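Long-range contact in mandelate racemase/muconate lactonizing protein (Thermobispora bispora, PDB 3VC5), which probably catalyses the magnesium-dependent dehydration of D-glucarate to 5-dehydro-4-deoxy-D-glucarate, as a member of the mandelate racemase/muconate lactonizing enzyme family: residues 31-36 with 53-58. Numbering follows the deposited sequence.
Sequences TPVAFR and RTIVEV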
ATOM      1  N   THR A  31     -11.270  -0.494  27.627  1.00 23.06           N
ATOM      2  CA  THR A  31     -12.289  -1.250  28.355  1.00 23.98           C
ATOM      3  C   THR A  31     -12.393  -2.704  27.912  1.00 23.83           C
ATOM      4  O   THR A  31     -12.869  -2.980  26.803  1.00 24.10           O
ATOM      5  CB  THR A  31     -13.674  -0.585  28.178  1.00 22.83           C
ATOM      6  OG1 THR A  31     -13.553   0.815  28.480  1.00 25.42           O
ATOM      7  CG2 THR A  31     -14.726  -1.226  29.123  1.00 24.67           C
ATOM      8  N   PRO A  32     -11.960  -3.644  28.775  1.00 23.77           N
ATOM      9  CA  PRO A  32     -12.142  -5.043  28.379  1.00 23.44           C
ATOM     10  C   PRO A  32     -13.609  -5.422  28.539  1.00 23.54           C
ATOM     11  O   PRO A  32     -14.282  -4.953  29.474  1.00 24.24           O
ATOM     12  CB  PRO A  32     -11.241  -5.804  29.360  1.00 23.61           C
ATOM     13  CG  PRO A  32     -11.237  -4.911  30.637  1.00 22.80           C
ATOM     14  CD  PRO A  32     -11.339  -3.493  30.113  1.00 24.74           C
ATOM     15  N   VAL A  33     -14.100  -6.284  27.648  1.00 22.56           N
ATOM     16  CA  VAL A  33     -15.518  -6.703  27.658  1.00 22.52           C
ATOM     17  C   VAL A  33     -15.575  -8.202  27.432  1.00 23.28           C
ATOM     18  O   VAL A  33     -14.619  -8.811  26.878  1.00 23.18           O
ATOM     19  CB  VAL A  33     -16.347  -5.993  26.546  1.00 21.24           C
ATOM     20  CG1 VAL A  33     -16.443  -4.486  26.812  1.00 23.16           C
ATOM     21  CG2 VAL A  33     -15.782  -6.285  25.140  1.00 22.72           C
ATOM     22  N   ALA A  34     -16.665  -8.814  27.884  1.00 21.75           N
ATOM     23  CA  ALA A  34     -16.912 -10.233  27.584  1.00 21.54           C
ATOM     24  C   ALA A  34     -18.342 -10.366  27.138  1.00 23.50           C
ATOM     25  O   ALA A  34     -19.228  -9.631  27.629  1.00 25.15           O
ATOM     26  CB  ALA A  34     -16.654 -11.128  28.803  1.00 23.55           C
ATOM     27  N   PHE A  35     -18.589 -11.299  26.213  1.00 21.97           N
ATOM     28  CA  PHE A  35     -19.962 -11.515  25.740  1.00 23.54           C
ATOM     29  C   PHE A  35     -20.159 -13.006  25.435  1.00 24.11           C
ATOM     30  O   PHE A  35     -19.181 -13.751  25.342  1.00 24.21           O
ATOM     31  CB  PHE A  35     -20.272 -10.625  24.531  1.00 23.15           C
ATOM     32  CG  PHE A  35     -19.191 -10.652  23.478  1.00 20.49           C
ATOM     33  CD1 PHE A  35     -19.206 -11.650  22.485  1.00 22.23           C
ATOM     34  CD2 PHE A  35     -18.196  -9.662  23.452  1.00 22.62           C
ATOM     35  CE1 PHE A  35     -18.170 -11.697  21.494  1.00 24.32           C
ATOM     36  CE2 PHE A  35     -17.196  -9.681  22.488  1.00 22.83           C
ATOM     37  CZ  PHE A  35     -17.187 -10.694  21.502  1.00 21.86           C
ATOM     38  N   ARG A  36     -21.415 -13.446  25.341  1.00 23.17           N
ATOM     39  CA  ARG A  36     -21.737 -14.869  25.234  1.00 22.42           C
ATOM     40  C   ARG A  36     -21.395 -15.397  23.859  1.00 26.25           C
ATOM     41  O   ARG A  36     -21.589 -14.689  22.836  1.00 25.51           O
ATOM     42  CB  ARG A  36     -23.238 -15.079  25.502  1.00 25.26           C
ATOM     43  CG  ARG A  36     -23.615 -14.734  26.934  1.00 31.83           C
ATOM     44  CD  ARG A  36     -25.117 -14.883  27.194  1.00 39.84           C
ATOM     45  NE  ARG A  36     -25.922 -14.182  26.182  1.00 47.65           N
ATOM     46  CZ  ARG A  36     -26.262 -12.893  26.232  1.00 46.33           C
ATOM     47  NH1 ARG A  36     -25.888 -12.132  27.263  1.00 50.67           N
ATOM     48  NH2 ARG A  36     -26.989 -12.361  25.251  1.00 51.35           N
ATOM     49  N   ARG A  53     -12.992  -9.188  24.354  1.00 22.63           N
ATOM     50  CA  ARG A  53     -12.522  -8.136  23.443  1.00 21.11           C
ATOM     51  C   ARG A  53     -12.053  -6.971  24.291  1.00 21.04           C
ATOM     52  O   ARG A  53     -12.385  -6.892  25.491  1.00 22.85           O
ATOM     53  CB  ARG A  53     -13.622  -7.641  22.478  1.00 23.55           C
ATOM     54  CG  ARG A  53     -14.162  -8.693  21.511  1.00 26.57           C
ATOM     55  CD  ARG A  53     -13.138  -9.172  20.498  1.00 22.89           C
ATOM     56  NE  ARG A  53     -13.117  -8.368  19.269  1.00 20.80           N
ATOM     57  CZ  ARG A  53     -12.314  -8.644  18.239  1.00 20.86           C
ATOM     58  NH1 ARG A  53     -11.492  -9.687  18.325  1.00 22.25           N
ATOM     59  NH2 ARG A  53     -12.302  -7.874  17.141  1.00 21.98           N
ATOM     60  N   THR A  54     -11.349  -6.040  23.654  1.00 21.35           N
ATOM     61  CA  THR A  54     -10.974  -4.799  24.314  1.00 20.93           C
ATOM     62  C   THR A  54     -11.498  -3.680  23.433  1.00 24.64           C
ATOM     63  O   THR A  54     -11.257  -3.650  22.202  1.00 23.19           O
ATOM     64  CB  THR A  54      -9.432  -4.654  24.438  1.00 21.61           C
ATOM     65  OG1 THR A  54      -8.926  -5.750  25.190  1.00 23.05           O
ATOM     66  CG2 THR A  54      -9.079  -3.349  25.162  1.00 23.52           C
ATOM     67  N   ILE A  55     -12.292  -2.816  24.042  1.00 23.20           N
ATOM     68  CA  ILE A  55     -12.778  -1.635  23.358  1.00 22.09           C
ATOM     69  C   ILE A  55     -11.884  -0.439  23.666  1.00 21.99           C
ATOM     70  O   ILE A  55     -11.543  -0.177  24.820  1.00 24.58           O
ATOM     71  CB  ILE A  55     -14.230  -1.329  23.783  1.00 22.58           C
ATOM     72  CG1 ILE A  55     -15.076  -2.594  23.591  1.00 22.40           C
ATOM     73  CG2 ILE A  55     -14.771  -0.111  23.043  1.00 23.69           C
ATOM     74  CD1 ILE A  55     -15.110  -3.172  22.214  1.00 22.87           C
ATOM     75  N   VAL A  56     -11.517   0.289  22.621  1.00 21.58           N
ATOM     76  CA  VAL A  56     -10.705   1.485  22.798  1.00 22.15           C
ATOM     77  C   VAL A  56     -11.455   2.725  22.333  1.00 21.67           C
ATOM     78  O   VAL A  56     -12.072   2.723  21.269  1.00 22.88           O
ATOM     79  CB  VAL A  56      -9.381   1.354  21.962  1.00 24.45           C
ATOM     80  CG1 VAL A  56      -8.624   2.679  21.901  1.00 30.44           C
ATOM     81  CG2 VAL A  56      -8.524   0.239  22.541  1.00 24.56           C
ATOM     82  N   GLU A  57     -11.396   3.797  23.128  1.00 22.85           N
ATOM     83  CA  GLU A  57     -11.995   5.049  22.709  1.00 24.28           C
ATOM     84  C   GLU A  57     -10.973   6.159  22.833  1.00 23.83           C
ATOM     85  O   GLU A  57     -10.491   6.438  23.946  1.00 26.33           O
ATOM     86  CB  GLU A  57     -13.254   5.375  23.545  1.00 24.54           C
ATOM     87  CG  GLU A  57     -13.967   6.643  23.039  1.00 27.66           C
ATOM     88  CD  GLU A  57     -15.250   6.966  23.785  1.00 28.23           C
ATOM     89  OE1 GLU A  57     -15.340   6.676  25.011  1.00 29.68           O
ATOM     90  OE2 GLU A  57     -16.171   7.529  23.139  1.00 33.40           O
ATOM     91  N   VAL A  58     -10.630   6.778  21.699  1.00 24.26           N
ATOM     92  CA  VAL A  58      -9.650   7.851  21.662  1.00 24.68           C
ATOM     93  C   VAL A  58     -10.421   9.151  21.695  1.00 25.11           C
ATOM     94  O   VAL A  58     -11.406   9.302  20.971  1.00 26.78           O
ATOM     95  CB  VAL A  58      -8.765   7.771  20.356  1.00 24.48           C
ATOM     96  CG1 VAL A  58      -7.874   9.026  20.238  1.00 24.77           C
ATOM     97  CG2 VAL A  58      -7.910   6.493  20.375  1.00 27.76           C
TER
HETATM   98  O   HOH W   1     -13.136   2.165  26.229  1.00 26.59           O
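Thr31 and Ile55 exchange backbone hydrogen bonds, Thr31 N to Ile55 O and Ile55 N to Thr31 O, both 2.8 Å. Val33 and Arg53 repeat this two residues along. Between them Pro32 faces Thr54 in a non-hydrogen-bonded pair, which suits proline: the backbone N points away from the partner strand, so no bond is lost. Its CA lies 3.4 Å from Arg53 O in a CA-H...O contact. A water bound to Thr31 OG1 also donates to Ile55 O.

The apolar contacts lie on the face of Arg53 and the beta-branched Thr31, Val33 and Ile55, which suit extended strands. Val33 turns one branch to each neighbour: CG1 meets Ile55 CG1 at 4.0 Å, CG2 Arg53 CB at 3.7 Å. Phe35 CG sits between backbone N and carbonyl carbon (chi1 47°), carrying the ring out from the strand and over to Arg53, where CE2 meets Arg53 CG in the ring plane at 3.3 Å.

The bent arginine then runs to a salt bridge with Glu69 and a hydrogen bond to Ser346. The strands belong to the three-stranded meander of the enolase-superfamily N-terminal capping domain, the Arg53 side chain reaching toward the barrel, about 8 Å from that of His338, the predicted proton acceptor.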